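Local coordinates for protein oxalate decarboxylase (PDB 6L9I) that probably catalyses the manganese-dependent breakdown of oxalate to formate and carbon dioxide, as a two-domain cupin decarboxylase, at residues M84-R90 and L124-F130. Residues are numbered along the deposited sequence; the frame is centred on the assembly and turned at random.
Sequences MIAGNAR and LDQGCEF
Glu-129 O takes the backbone N-H groups of Ile-85 and Ala-86. Ala-86 N lies 2.9 Å from Glu-129 O, in the carbonyl plane, with a fairly straight bond (159° at the hydrogen). The bond from Ile-85 N is bent and weak. Ile-85 and Ala-86 both face Glu-129, a classic beta bulge. Glu-129 N returns a bond to Ala-86 O. The segments turn corners at Ala-86 and Gly-87 and at Asp-125 and Gln-126, passing between the two sheets of the cupin beta-barrel. Asn-88, just after the first corner, holds the type I turn from Leu-124 to Gly-127, which makes the second. Its backbone N bonds Gly-127 O, and its O accepts Leu-124 N. Its CG sits between the backbone N and the carbonyl carbon (chi1 49°), which brings the amide over the turn. OD1 of Asn-88 accepts Gln-126 N at 3.2 Å. ND2 of Asn-88 meets Asp-125 OD1 at 3.0 Å, from above the carboxylate plane. An alanine here would probably leave Gln-126 N and the Asp-125 carboxylate without these partners. On the barrel's inner side, Met-84 CE touches Cys-128 CB, and Met-84 SD makes an oblique Met-aromatic contact with Phe-130, whose side chain is about 8 Å from a bound manganese ion.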
# COMPACT_ATOMS: atom_id res chain seq x y z
N MET A 84 35.35 -2.85 8.88
CA MET A 84 36.07 -2.34 10.05
C MET A 84 36.85 -1.08 9.67
O MET A 84 37.82 -1.16 8.91
CB MET A 84 36.99 -3.41 10.60
CG MET A 84 37.44 -3.13 12.00
SD MET A 84 36.44 -4.01 13.20
CE MET A 84 37.56 -3.83 14.57
N ILE A 85 36.45 0.06 10.22
CA ILE A 85 37.11 1.32 9.86
C ILE A 85 38.46 1.44 10.56
O ILE A 85 39.47 1.77 9.93
CB ILE A 85 36.21 2.52 10.20
CG1 ILE A 85 34.92 2.49 9.38
CG2 ILE A 85 36.96 3.83 9.97
CD1 ILE A 85 33.83 3.39 9.94
N ALA A 86 38.50 1.18 11.86
CA ALA A 86 39.71 1.42 12.63
C ALA A 86 39.72 0.54 13.87
O ALA A 86 38.66 0.16 14.38
CB ALA A 86 39.85 2.89 13.03
N GLY A 87 40.92 0.22 14.35
CA GLY A 87 41.09 -0.53 15.58
C GLY A 87 41.13 -2.03 15.35
O GLY A 87 41.53 -2.48 14.28
N ASN A 88 40.73 -2.80 16.36
CA ASN A 88 40.66 -4.26 16.29
C ASN A 88 39.48 -4.74 17.10
O ASN A 88 39.00 -4.04 18.00
CB ASN A 88 41.95 -4.90 16.80
CG ASN A 88 42.38 -4.34 18.15
OD1 ASN A 88 41.69 -3.50 18.72
ND2 ASN A 88 43.52 -4.79 18.65
N ALA A 89 38.99 -5.94 16.78
CA ALA A 89 37.86 -6.47 17.53
C ALA A 89 37.81 -7.99 17.46
O ALA A 89 38.45 -8.61 16.61
CB ALA A 89 36.52 -5.90 17.04
N ARG A 90 37.03 -8.56 18.37
CA ARG A 90 36.73 -9.98 18.42
C ARG A 90 35.23 -10.14 18.22
O ARG A 90 34.44 -9.45 18.87
CB ARG A 90 37.15 -10.56 19.78
CG ARG A 90 36.61 -11.95 20.07
CD ARG A 90 37.38 -12.60 21.22
NE ARG A 90 38.82 -12.46 21.07
CZ ARG A 90 39.72 -12.97 21.91
NH1 ARG A 90 39.32 -13.67 22.96
NH2 ARG A 90 41.01 -12.79 21.68
N LEU A 124 39.14 -4.94 21.16
CA LEU A 124 40.35 -5.33 21.88
C LEU A 124 41.12 -4.07 22.29
O LEU A 124 40.52 -3.01 22.49
CB LEU A 124 41.15 -6.32 21.03
CG LEU A 124 40.26 -7.45 20.50
CD1 LEU A 124 40.85 -8.10 19.27
CD2 LEU A 124 39.97 -8.49 21.59
N ASP A 125 42.44 -4.16 22.38
CA ASP A 125 43.21 -3.12 23.05
C ASP A 125 43.09 -1.76 22.38
O ASP A 125 43.14 -0.72 23.06
CB ASP A 125 44.68 -3.52 23.14
CG ASP A 125 45.20 -4.11 21.85
OD1 ASP A 125 44.62 -5.12 21.39
OD2 ASP A 125 46.19 -3.58 21.30
N GLN A 126 42.93 -1.72 21.05
CA GLN A 126 42.94 -0.43 20.37
C GLN A 126 41.60 0.29 20.46
O GLN A 126 41.54 1.49 20.16
CB GLN A 126 43.31 -0.60 18.90
CG GLN A 126 44.38 -1.62 18.59
CD GLN A 126 44.81 -1.58 17.13
OE1 GLN A 126 45.35 -2.55 16.61
NE2 GLN A 126 44.57 -0.45 16.47
N GLY A 127 40.54 -0.40 20.86
CA GLY A 127 39.21 0.10 20.59
C GLY A 127 38.92 -0.12 19.12
O GLY A 127 39.77 -0.59 18.36
N CYS A 128 37.71 0.22 18.70
CA CYS A 128 37.40 0.01 17.29
C CYS A 128 36.25 0.90 16.86
O CYS A 128 35.38 1.25 17.66
CB CYS A 128 37.09 -1.46 16.99
SG CYS A 128 35.64 -2.11 17.84
N GLU A 129 36.27 1.27 15.59
CA GLU A 129 35.11 1.83 14.91
C GLU A 129 34.86 1.00 13.66
O GLU A 129 35.80 0.69 12.92
CB GLU A 129 35.32 3.30 14.53
CG GLU A 129 34.17 3.88 13.72
CD GLU A 129 34.28 5.37 13.48
OE1 GLU A 129 35.38 5.92 13.66
OE2 GLU A 129 33.26 5.99 13.12
N PHE A 130 33.59 0.67 13.43
CA PHE A 130 33.22 -0.14 12.29
C PHE A 130 31.88 0.32 11.73
O PHE A 130 31.03 0.89 12.43
CB PHE A 130 33.14 -1.64 12.65
CG PHE A 130 32.43 -1.93 13.95
CD1 PHE A 130 33.12 -1.97 15.15
CD2 PHE A 130 31.07 -2.18 13.97
CE1 PHE A 130 32.47 -2.25 16.34
CE2 PHE A 130 30.40 -2.46 15.15
CZ PHE A 130 31.11 -2.49 16.34